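Local coordinates for SusD superfamily protein (PDB 3L22) that probably binds glycans at the outer membrane of Bacteroides fragilis, as a member of the SusD family of nutrient-capture lipoproteins, at residues 93-98 against 121-126; 207-212 against 331-336; 267-272 against 313-318; 294-299 against 385-390. All blocks are in the same frame, centred on the assembly; numbering follows the deposited sequence.

Contact 1 of 4, residues 93-98 against 121-126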
# COMPACT_ATOMS: atom_id res chain seq x y z
N ASN A 93 14.17 11.60 -4.20
CA ASN A 93 15.33 12.49 -4.25
C ASN A 93 15.67 13.04 -2.86
O ASN A 93 16.84 13.20 -2.54
CB ASN A 93 15.15 13.65 -5.25
CG ASN A 93 16.46 14.42 -5.47
OD1 ASN A 93 17.49 13.84 -5.87
ND2 ASN A 93 16.44 15.73 -5.19
N LYS A 94 14.65 13.30 -2.04
CA LYS A 94 14.86 13.66 -0.64
C LYS A 94 15.61 12.58 0.13
O LYS A 94 16.51 12.91 0.91
CB LYS A 94 13.55 14.00 0.08
CG LYS A 94 13.01 15.37 -0.32
CD LYS A 94 11.60 15.65 0.26
CE LYS A 94 11.14 17.06 -0.07
NZ LYS A 94 11.87 17.96 0.88
N VAL A 95 15.27 11.32 -0.10
CA VAL A 95 16.02 10.22 0.54
C VAL A 95 17.48 10.18 0.01
O VAL A 95 18.41 10.11 0.78
CB VAL A 95 15.35 8.84 0.35
CG1 VAL A 95 16.34 7.68 0.76
CG2 VAL A 95 14.01 8.76 1.11
N ASN A 96 17.66 10.28 -1.30
CA ASN A 96 19.00 10.22 -1.91
C ASN A 96 19.89 11.34 -1.30
O ASN A 96 21.04 11.08 -0.92
CB ASN A 96 18.92 10.41 -3.43
CG ASN A 96 18.12 9.30 -4.13
OD1 ASN A 96 17.82 8.29 -3.53
ND2 ASN A 96 17.74 9.51 -5.41
N THR A 97 19.32 12.54 -1.18
CA THR A 97 20.00 13.69 -0.59
C THR A 97 20.26 13.53 0.89
O THR A 97 21.37 13.78 1.34
CB THR A 97 19.22 14.97 -0.86
OG1 THR A 97 18.95 14.99 -2.26
CG2 THR A 97 20.03 16.23 -0.44
N PHE A 98 19.27 13.08 1.63
CA PHE A 98 19.44 12.76 3.04
C PHE A 98 20.61 11.80 3.24
O PHE A 98 21.47 12.07 4.07
CB PHE A 98 18.17 12.16 3.64
CG PHE A 98 18.30 11.70 5.07
CD1 PHE A 98 18.14 12.59 6.12
CD2 PHE A 98 18.50 10.37 5.37
CE1 PHE A 98 18.24 12.18 7.43
CE2 PHE A 98 18.58 9.93 6.69
CZ PHE A 98 18.46 10.83 7.72
N LYS A 121 16.23 4.39 3.72
CA LYS A 121 16.15 3.39 2.67
C LYS A 121 14.77 2.72 2.57
O LYS A 121 14.28 2.46 1.47
CB LYS A 121 17.27 2.35 2.82
CG LYS A 121 18.66 2.92 2.45
CD LYS A 121 19.69 1.77 2.44
CE LYS A 121 21.07 2.31 2.16
NZ LYS A 121 22.06 1.20 2.15
N PHE A 122 14.13 2.48 3.71
CA PHE A 122 12.77 1.95 3.74
C PHE A 122 11.79 2.89 2.99
O PHE A 122 11.01 2.42 2.19
CB PHE A 122 12.28 1.73 5.17
CG PHE A 122 10.84 1.38 5.25
CD1 PHE A 122 10.43 0.05 5.11
CD2 PHE A 122 9.87 2.37 5.39
CE1 PHE A 122 9.10 -0.29 5.16
CE2 PHE A 122 8.52 2.03 5.42
CZ PHE A 122 8.15 0.67 5.29
N VAL A 123 11.87 4.19 3.26
CA VAL A 123 11.03 5.18 2.59
C VAL A 123 11.26 5.16 1.06
O VAL A 123 10.30 5.11 0.31
CB VAL A 123 11.20 6.57 3.20
CG1 VAL A 123 10.43 7.62 2.42
CG2 VAL A 123 10.75 6.55 4.67
N ARG A 124 12.52 5.09 0.63
CA ARG A 124 12.81 4.99 -0.81
C ARG A 124 12.25 3.69 -1.39
O ARG A 124 11.65 3.69 -2.46
CB ARG A 124 14.29 5.08 -1.06
CG ARG A 124 14.68 5.06 -2.53
CD ARG A 124 16.13 5.50 -2.68
NE ARG A 124 17.06 4.54 -2.12
CZ ARG A 124 18.37 4.76 -1.97
NH1 ARG A 124 18.95 5.92 -2.36
NH2 ARG A 124 19.14 3.79 -1.50
N ALA A 125 12.39 2.60 -0.63
CA ALA A 125 11.92 1.29 -1.05
C ALA A 125 10.39 1.28 -1.23
O ALA A 125 9.86 0.78 -2.25
CB ALA A 125 12.37 0.20 -0.02
N LEU A 126 9.69 1.89 -0.28
CA LEU A 126 8.25 1.99 -0.35
C LEU A 126 7.77 2.82 -1.57
O LEU A 126 6.78 2.45 -2.27
CB LEU A 126 7.71 2.56 0.98
CG LEU A 126 6.22 2.41 1.26
CD1 LEU A 126 5.73 0.92 1.17
CD2 LEU A 126 5.82 3.04 2.62
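Asn96 and Arg124 make the polar link between helices 79-103 and 113-131: Arg124 NH1 donates to Asn96 OD1 at 2.9 Å, nearly straight at 163°. The amide oxygen lies in the guanidinium plane, at its edge, whereas the donor is tilted out of the amide's own carbonyl plane; the two flat groups are steeply inclined to each other. Arg124 starts out with CG trans to its main-chain nitrogen (chi1 -177°) and then bends at chi3, which brings NH1 round to the amide. Over one face of the guanidinium lies Val95 CG1, which also packs on the root of the same side chain, 3.8 Å from Arg124 CB. The second methyl, Val95 CG2, meets Val123 CG1 at 4.0 Å. Val95 and Arg124 are also where the two backbones come nearest, their CA atoms 6.3 Å apart.

A second shell fixes both polar groups. Asn96 ND2 donates to the carbonyl oxygens of Arg151 and Thr153, which holds the amide's rotation with its oxygen toward the arginine. Arg124 NH2 is salt-bridged to Asp178 of helix 168-178, and the arginine side chain also touches His174 of that helix, a zinc-binding residue in a crystal structure of this protein, though no zinc is modelled on it in this chain. Val123 leans on Ile32 of helix 18-33. With segment axes 9.2 Å apart and running at 155°, this is a buried antiparallel helix pair, consistent with the TPR-like helical scaffold of SusD proteins.

Contact 2 of 4, residues 207-212 against 331-336. With EDO (1,2-ethanediol), chain B; EDO (1,2-ethanediol), chain Z.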
# COMPACT_ATOMS: atom_id res chain seq x y z
N LYS A 207 9.21 -6.50 2.39
CA LYS A 207 10.00 -7.56 1.81
C LYS A 207 9.05 -8.73 1.48
O LYS A 207 9.09 -9.28 0.38
CB LYS A 207 11.08 -7.97 2.80
CG LYS A 207 12.13 -8.92 2.30
CD LYS A 207 13.25 -9.19 3.36
CE LYS A 207 14.11 -7.99 3.66
NZ LYS A 207 15.38 -8.34 4.38
N MSE A 208 8.14 -9.06 2.38
CA MSE A 208 7.19 -10.09 2.07
C MSE A 208 6.34 -9.76 0.85
O MSE A 208 6.17 -10.62 -0.01
CB MSE A 208 6.29 -10.42 3.24
CG MSE A 208 5.24 -11.46 2.87
SE MSE A 208 4.36 -12.35 4.37
CE MSE A 208 3.93 -10.87 5.19
N ARG A 209 5.81 -8.54 0.77
CA ARG A 209 5.03 -8.14 -0.38
C ARG A 209 5.81 -8.26 -1.68
O ARG A 209 5.27 -8.71 -2.69
CB ARG A 209 4.51 -6.70 -0.24
CG ARG A 209 3.40 -6.55 0.79
CD ARG A 209 2.60 -5.30 0.45
NE ARG A 209 1.60 -4.87 1.40
CZ ARG A 209 0.86 -3.77 1.26
NH1 ARG A 209 1.00 -2.99 0.18
NH2 ARG A 209 -0.03 -3.46 2.18
N VAL A 210 7.07 -7.85 -1.65
CA VAL A 210 7.89 -7.91 -2.82
C VAL A 210 8.09 -9.37 -3.24
O VAL A 210 7.92 -9.71 -4.39
CB VAL A 210 9.24 -7.19 -2.61
CG1 VAL A 210 10.25 -7.53 -3.71
CG2 VAL A 210 9.01 -5.68 -2.53
N TYR A 211 8.49 -10.22 -2.30
CA TYR A 211 8.70 -11.61 -2.65
C TYR A 211 7.43 -12.29 -3.14
O TYR A 211 7.48 -13.09 -4.07
CB TYR A 211 9.35 -12.39 -1.51
CG TYR A 211 10.86 -12.20 -1.36
CD1 TYR A 211 11.73 -12.34 -2.45
CD2 TYR A 211 11.44 -11.92 -0.11
CE1 TYR A 211 13.11 -12.23 -2.30
CE2 TYR A 211 12.82 -11.82 0.03
CZ TYR A 211 13.64 -11.94 -1.06
OH TYR A 211 15.01 -11.86 -0.93
N MSE A 212 6.27 -11.96 -2.59
CA MSE A 212 5.01 -12.51 -3.13
C MSE A 212 4.77 -12.11 -4.58
O MSE A 212 4.33 -12.94 -5.39
CB MSE A 212 3.81 -12.12 -2.28
CG MSE A 212 3.84 -12.79 -0.95
SE MSE A 212 2.39 -12.14 0.19
CE MSE A 212 0.96 -13.02 -0.51
N LEU A 331 -0.85 -12.08 8.56
CA LEU A 331 -1.46 -13.42 8.62
C LEU A 331 -2.07 -13.89 7.28
O LEU A 331 -1.85 -15.03 6.88
CB LEU A 331 -2.52 -13.45 9.75
CG LEU A 331 -1.97 -13.27 11.19
CD1 LEU A 331 -3.09 -13.18 12.22
CD2 LEU A 331 -0.99 -14.38 11.59
N LEU A 332 -2.82 -13.02 6.62
CA LEU A 332 -3.43 -13.38 5.36
C LEU A 332 -2.40 -13.48 4.24
O LEU A 332 -2.56 -14.30 3.37
CB LEU A 332 -4.56 -12.41 4.99
CG LEU A 332 -5.85 -12.45 5.81
CD1 LEU A 332 -6.85 -11.41 5.27
CD2 LEU A 332 -6.48 -13.86 5.88
N ASP A 333 -1.35 -12.65 4.26
CA ASP A 333 -0.25 -12.78 3.29
C ASP A 333 0.45 -14.15 3.50
O ASP A 333 0.68 -14.89 2.53
CB ASP A 333 0.81 -11.65 3.42
CG ASP A 333 0.33 -10.25 2.90
OD1 ASP A 333 -0.69 -10.16 2.23
OD2 ASP A 333 1.01 -9.22 3.23
N LEU A 334 0.80 -14.45 4.75
CA LEU A 334 1.37 -15.77 5.09
C LEU A 334 0.45 -16.91 4.68
O LEU A 334 0.90 -17.90 4.13
CB LEU A 334 1.73 -15.87 6.58
CG LEU A 334 2.98 -15.10 7.02
CD1 LEU A 334 3.10 -15.07 8.57
CD2 LEU A 334 4.24 -15.69 6.38
N ALA A 335 -0.86 -16.75 4.89
CA ALA A 335 -1.82 -17.78 4.44
C ALA A 335 -1.66 -18.00 2.94
O ALA A 335 -1.60 -19.14 2.50
CB ALA A 335 -3.25 -17.36 4.76
N GLU A 336 -1.59 -16.90 2.15
CA GLU A 336 -1.46 -17.03 0.70
C GLU A 336 -0.16 -17.74 0.36
O GLU A 336 -0.14 -18.63 -0.49
CB GLU A 336 -1.59 -15.68 -0.02
CG GLU A 336 -1.32 -15.75 -1.53
CD GLU A 336 -1.54 -14.42 -2.23
OE1 GLU A 336 -1.87 -13.43 -1.52
OE2 GLU A 336 -1.35 -14.36 -3.48
C1 EDO B . -0.16 -7.67 -0.19
O1 EDO B . -0.99 -7.45 0.94
C2 EDO B . -0.26 -6.55 -1.24
O2 EDO B . 0.53 -7.06 -2.36
C1 EDO Z . 17.39 -10.08 1.46
O1 EDO Z . 16.86 -10.16 2.78
C2 EDO Z . 17.01 -8.85 0.67
O2 EDO Z . 16.35 -7.83 1.38
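Met208 and Met212, both selenomethionines, reach from helix 200-213 to Asp333 on helix 327-339, joining two helices of the SusD helical fold that run the same way, inclined at 29°. The short segment axes lie 11.1 Å apart; the two selenomethionines span this distance, and no hydrogen bond passes directly between the segments.

The packing is mostly selenium and methyl against carbon. Met212 SE sits 3.6 Å from Asp333 CB, the two side chains crossing at about a right angle, and Met208 CE touches the same CB at 3.7 Å. Met208 leaves its backbone with CG opposite the main-chain nitrogen (chi1 177°), stays extended through chi2 and folds only at chi3; its SE also meets Leu334 CD2 at 3.9 Å. Met212 CE lies against the side chain of Glu336.

While Asp333 packs through its CB, its carboxylate turns to outside partners. Asp333 OD1 is salt-bridged to Lys385, Glu336 to Arg401 and Arg402, and Arg209 NE to Glu329, so these charges are probably offset, although Asp333 OD2 lies close to the like charge of Glu329 OE2. Arg209 NE and Asp333 OD2 stay 4.8 Å apart, not in contact.

A 1,2-ethanediol, probably from the crystallisation liquor, lies between Arg209 and Asp333. Its C2 rests over one face of the Arg209 guanidinium, displaced toward the rim, and comes within 3.5 Å of Arg209 CD.

Contact 3 of 4, residues 267-272 against 313-318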
# COMPACT_ATOMS: atom_id res chain seq x y z
N LEU A 267 -8.50 10.61 2.60
CA LEU A 267 -9.33 9.42 2.59
C LEU A 267 -10.79 9.69 2.98
O LEU A 267 -11.72 9.30 2.25
CB LEU A 267 -8.74 8.37 3.53
CG LEU A 267 -7.73 7.40 2.94
CD1 LEU A 267 -6.68 8.01 2.06
CD2 LEU A 267 -7.15 6.51 4.05
N ALA A 268 -10.98 10.37 4.10
CA ALA A 268 -12.33 10.63 4.60
C ALA A 268 -13.19 11.41 3.62
O ALA A 268 -14.39 11.17 3.51
CB ALA A 268 -12.30 11.32 6.01
N GLU A 269 -12.56 12.32 2.89
CA GLU A 269 -13.29 13.11 1.92
C GLU A 269 -13.82 12.27 0.74
O GLU A 269 -14.81 12.65 0.12
CB GLU A 269 -12.41 14.25 1.39
CG GLU A 269 -12.31 15.37 2.40
CD GLU A 269 -11.30 16.39 1.98
OE1 GLU A 269 -10.08 16.08 1.98
OE2 GLU A 269 -11.74 17.47 1.56
N TYR A 270 -13.20 11.12 0.50
CA TYR A 270 -13.63 10.23 -0.59
C TYR A 270 -14.77 9.28 -0.21
O TYR A 270 -15.45 8.76 -1.10
CB TYR A 270 -12.39 9.47 -1.16
CG TYR A 270 -11.69 10.27 -2.21
CD1 TYR A 270 -11.06 11.45 -1.88
CD2 TYR A 270 -11.66 9.87 -3.53
CE1 TYR A 270 -10.43 12.21 -2.83
CE2 TYR A 270 -11.01 10.64 -4.49
CZ TYR A 270 -10.40 11.80 -4.11
OH TYR A 270 -9.78 12.58 -5.00
N TYR A 271 -14.98 9.05 1.09
CA TYR A 271 -15.94 8.06 1.59
C TYR A 271 -17.11 8.64 2.38
O TYR A 271 -18.17 8.03 2.40
CB TYR A 271 -15.23 7.04 2.50
CG TYR A 271 -14.23 6.17 1.75
CD1 TYR A 271 -14.66 5.18 0.90
CD2 TYR A 271 -12.86 6.31 1.95
CE1 TYR A 271 -13.78 4.37 0.23
CE2 TYR A 271 -11.94 5.49 1.29
CZ TYR A 271 -12.42 4.54 0.40
OH TYR A 271 -11.55 3.75 -0.28
N TYR A 272 -16.95 9.80 3.01
CA TYR A 272 -17.87 10.22 4.05
C TYR A 272 -19.26 10.61 3.62
O TYR A 272 -20.15 10.58 4.45
CB TYR A 272 -17.32 11.39 4.91
CG TYR A 272 -17.55 12.78 4.38
CD1 TYR A 272 -17.00 13.18 3.17
CD2 TYR A 272 -18.32 13.74 5.10
CE1 TYR A 272 -17.18 14.44 2.67
CE2 TYR A 272 -18.52 15.05 4.59
CZ TYR A 272 -17.92 15.38 3.37
OH TYR A 272 -18.01 16.61 2.78
N THR A 313 -14.40 8.30 7.85
CA THR A 313 -15.46 9.26 7.66
C THR A 313 -15.28 10.59 8.39
O THR A 313 -16.20 11.43 8.34
CB THR A 313 -16.83 8.64 8.00
OG1 THR A 313 -16.81 8.21 9.36
CG2 THR A 313 -17.11 7.44 7.06
N ASP A 314 -14.11 10.85 8.99
CA ASP A 314 -13.95 12.13 9.65
C ASP A 314 -13.33 13.12 8.68
O ASP A 314 -12.10 13.32 8.63
CB ASP A 314 -13.14 11.99 10.94
CG ASP A 314 -12.97 13.33 11.66
OD1 ASP A 314 -13.48 14.41 11.20
OD2 ASP A 314 -12.28 13.31 12.71
N ALA A 315 -14.19 13.72 7.87
CA ALA A 315 -13.74 14.64 6.81
C ALA A 315 -13.54 16.03 7.39
O ALA A 315 -12.85 16.83 6.81
CB ALA A 315 -14.71 14.67 5.66
N LYS A 316 -14.13 16.30 8.55
CA LYS A 316 -13.98 17.57 9.23
C LYS A 316 -12.53 17.76 9.67
O LYS A 316 -11.95 18.78 9.34
CB LYS A 316 -14.91 17.63 10.43
CG LYS A 316 -15.02 19.00 11.10
CD LYS A 316 -16.08 19.02 12.24
N THR A 317 -11.93 16.80 10.37
CA THR A 317 -10.57 17.00 10.90
C THR A 317 -9.49 16.37 10.02
O THR A 317 -8.36 16.85 10.00
CB THR A 317 -10.42 16.42 12.30
OG1 THR A 317 -10.37 14.99 12.21
CG2 THR A 317 -11.58 16.95 13.27
N LYS A 318 -9.86 15.32 9.31
CA LYS A 318 -8.99 14.55 8.45
C LYS A 318 -7.86 13.87 9.24
O LYS A 318 -6.81 13.48 8.65
CB LYS A 318 -8.44 15.36 7.27
CG LYS A 318 -9.45 16.23 6.56
CD LYS A 318 -8.86 16.79 5.23
CE LYS A 318 -9.55 18.06 4.70
NZ LYS A 318 -9.08 18.36 3.28
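Glu269 and Lys318 form the one salt bridge between the short helix 267-271 and the loop 313-318, with Lys318 NZ donating to Glu269 OE1 at 2.8 Å. The ammonium comes from above the carboxylate, 51° out of its plane. Both ends have further partners: OE1 also accepts from Ser266 OG, OE2 takes the backbone N-H of Gln264, and Lys318 NZ gives a second bond to the carbonyl oxygen of Pro261. The carboxylate is thus tied to residues just before its own helix while it receives the lysine from the loop.

Within the loop, Asp314 serves as an internal acceptor. Its OD1 takes the N-H of Thr317 at 3.0 Å, an Asx motif, and OD2 is bonded by Thr317 OG1 at 2.6 Å, which fixes both carboxylate oxygens. Thr317 OG1 also accepts from Leu319 N. The Asp314 N-H goes to Gln320 OE1, and the bend centred on Asp314 is an inverse gamma turn.

Apolar contacts complete the interface. Ala315 CB stands over the centre of the Tyr272 ring, 3.6 Å from the centroid and 9° off the normal, a CH-pi contact. With chi1 at 86°, Tyr272 CG lies between the backbone nitrogen and the carbonyl carbon, and the ring thereby faces Ala315. Ala268 CB packs on the loop backbone, 3.3 Å from Asp314 O. This is surface packing away from the zinc sites: a loop with an Asx motif, leading into strand 322-326, which pairs with strand 249-253, is packed on a short, weakly bonded helix.

Contact 4 of 4, residues 294-299 against 385-390. With EDO (1,2-ethanediol), chain B.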
# COMPACT_ATOMS: atom_id res chain seq x y z
N ALA A 294 -24.39 -10.59 8.37
CA ALA A 294 -24.93 -9.54 9.21
C ALA A 294 -24.22 -9.47 10.58
O ALA A 294 -24.14 -8.39 11.18
CB ALA A 294 -26.53 -9.73 9.38
N THR A 295 -23.71 -10.59 11.07
CA THR A 295 -23.03 -10.60 12.36
C THR A 295 -21.50 -10.53 12.24
O THR A 295 -20.81 -10.67 13.25
CB THR A 295 -23.37 -11.86 13.14
OG1 THR A 295 -23.04 -12.96 12.31
CG2 THR A 295 -24.89 -11.94 13.51
N ASP A 296 -20.95 -10.36 11.04
CA ASP A 296 -19.51 -10.14 10.85
C ASP A 296 -19.20 -8.75 11.42
O ASP A 296 -19.84 -7.78 11.06
CB ASP A 296 -19.19 -10.22 9.35
CG ASP A 296 -17.69 -10.13 8.99
OD1 ASP A 296 -16.93 -9.31 9.56
OD2 ASP A 296 -17.28 -10.82 8.01
N LYS A 297 -18.19 -8.65 12.28
CA LYS A 297 -17.80 -7.35 12.89
C LYS A 297 -17.49 -6.25 11.89
O LYS A 297 -17.78 -5.10 12.15
CB LYS A 297 -16.59 -7.53 13.82
CG LYS A 297 -16.91 -8.34 15.08
CD LYS A 297 -15.69 -8.36 16.03
CE LYS A 297 -15.81 -9.40 17.15
NZ LYS A 297 -14.44 -9.70 17.74
N ARG A 298 -16.90 -6.62 10.74
CA ARG A 298 -16.53 -5.70 9.71
C ARG A 298 -17.76 -5.15 8.96
O ARG A 298 -17.78 -3.99 8.56
CB ARG A 298 -15.56 -6.37 8.77
CG ARG A 298 -14.27 -6.82 9.46
CD ARG A 298 -13.49 -7.84 8.69
NE ARG A 298 -14.23 -9.09 8.54
CZ ARG A 298 -13.70 -10.23 8.11
NH1 ARG A 298 -12.41 -10.29 7.75
NH2 ARG A 298 -14.46 -11.31 7.99
N ILE A 299 -18.77 -6.00 8.80
CA ILE A 299 -20.04 -5.62 8.19
C ILE A 299 -20.79 -4.68 9.15
O ILE A 299 -21.18 -3.58 8.75
CB ILE A 299 -20.87 -6.88 7.79
CG1 ILE A 299 -20.10 -7.72 6.74
CG2 ILE A 299 -22.31 -6.51 7.33
CD1 ILE A 299 -19.62 -7.01 5.51
N LYS A 385 -9.03 -11.37 2.40
CA LYS A 385 -8.15 -10.22 2.20
C LYS A 385 -8.96 -9.04 1.60
O LYS A 385 -8.80 -7.91 2.01
CB LYS A 385 -6.99 -10.64 1.29
CG LYS A 385 -5.91 -9.58 1.06
CD LYS A 385 -4.82 -9.65 2.10
CE LYS A 385 -3.65 -8.69 1.79
NZ LYS A 385 -2.92 -9.16 0.59
N ARG A 386 -9.87 -9.33 0.67
CA ARG A 386 -10.72 -8.30 0.07
C ARG A 386 -11.61 -7.60 1.11
O ARG A 386 -11.75 -6.36 1.10
CB ARG A 386 -11.56 -8.92 -1.06
CG ARG A 386 -10.75 -9.27 -2.29
CD ARG A 386 -11.57 -10.03 -3.32
NE ARG A 386 -12.55 -9.16 -3.95
CZ ARG A 386 -13.37 -9.52 -4.93
NH1 ARG A 386 -13.39 -10.77 -5.40
NH2 ARG A 386 -14.23 -8.64 -5.42
N LEU A 387 -12.19 -8.39 2.01
CA LEU A 387 -13.07 -7.85 3.05
C LEU A 387 -12.26 -7.18 4.17
O LEU A 387 -12.55 -6.05 4.56
CB LEU A 387 -14.00 -8.93 3.62
CG LEU A 387 -14.94 -8.54 4.77
CD1 LEU A 387 -15.87 -7.38 4.34
CD2 LEU A 387 -15.78 -9.72 5.27
N GLU A 388 -11.25 -7.85 4.66
CA GLU A 388 -10.40 -7.25 5.68
C GLU A 388 -9.80 -5.90 5.25
O GLU A 388 -9.74 -5.01 6.08
CB GLU A 388 -9.30 -8.21 6.11
CG GLU A 388 -8.51 -7.83 7.38
CD GLU A 388 -9.29 -7.99 8.68
OE1 GLU A 388 -10.17 -8.89 8.80
OE2 GLU A 388 -9.00 -7.19 9.60
N PHE A 389 -9.37 -5.77 3.98
CA PHE A 389 -8.64 -4.60 3.50
C PHE A 389 -9.38 -3.70 2.52
O PHE A 389 -8.78 -2.86 1.84
CB PHE A 389 -7.24 -5.04 3.03
CG PHE A 389 -6.43 -5.52 4.15
CD1 PHE A 389 -5.93 -4.62 5.08
CD2 PHE A 389 -6.30 -6.88 4.41
CE1 PHE A 389 -5.23 -5.07 6.19
CE2 PHE A 389 -5.63 -7.32 5.51
CZ PHE A 389 -5.12 -6.41 6.41
N ILE A 390 -10.70 -3.81 2.53
CA ILE A 390 -11.53 -2.90 1.77
C ILE A 390 -11.21 -1.48 2.21
O ILE A 390 -11.20 -1.16 3.40
CB ILE A 390 -13.05 -3.24 1.86
CG1 ILE A 390 -13.85 -2.41 0.84
CG2 ILE A 390 -13.63 -3.08 3.29
CD1 ILE A 390 -15.33 -2.93 0.60
C1 EDO B . -0.16 -7.67 -0.19
O1 EDO B . -0.99 -7.45 0.94
C2 EDO B . -0.26 -6.55 -1.24
O2 EDO B . 0.53 -7.06 -2.36
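Arg298 bridges two carboxylates, Glu388 at the end of helix 374-388 and Asp296 in its own segment. Across the contact, Arg298 NH1 donates to Glu388 OE1 at 2.8 Å, but the bond is bent (138°) and meets the oxygen on its anti side. Asp296 is gripped side-on: Arg298 NE reaches the syn lone pair of OD1 at 2.9 Å, almost straight at 168°, while NH2 binds OD2. Asp296 OD1 also accepts the backbone N-H of Arg298, so that one oxygen both caps helix 297-302 and holds the guanidinium. The bend of Arg298 at chi3 (-64°) turns the NE edge back to Asp296 and leaves NH1 pointing to the other helix.

Further charges extend the network. Arg298 NH1 is also paired with Glu384, and Glu388 OE2 with Arg326 and Arg358, so positive and negative groups alternate, which would be expected to keep the carboxylates ionised.

Leu387 supplies the apolar side. Its CD2 lies over one face of the guanidinium, toward the rim and 3.4 Å from Arg298 NH2, and it also touches Asp296 OD2 at 3.3 Å. The other methyl, CD1, packs on Ile299 CD1 at 3.9 Å, the two side chains meeting at about a right angle.

Asp290, a zinc ligand in a crystal structure of this protein although no zinc is modelled on it in this chain, has its side chain about 8 Å from that of Leu387. The whole is a buried salt-bridge network centred on Arg298, which also ties in the Asp296 N-cap, where the start of one helix meets the end of another in the C-terminal SusD-family region.

In the fold
Contact 1 lies within the N-terminal part of the chain and closes first, between helices 79-103 and 113-131. Contact 2 then joins helix 200-213 to helix 327-339, with contact 3 nested inside the loop it closes. Contact 4 crosses both in chain order. Contacts 1 and 4 sit on opposite sides of the chain's centre, 34 Å between centres, whereas contacts 2 and 4, with centres 20 Å apart, touch where Leu332 packs on helix 374-388, and both reach the same 1,2-ethanediol. Contact 1 stays within the first family region and contact 4 within the second; it is contact 2 that joins the two, tying the N-terminal helices to the C-terminal SusD region.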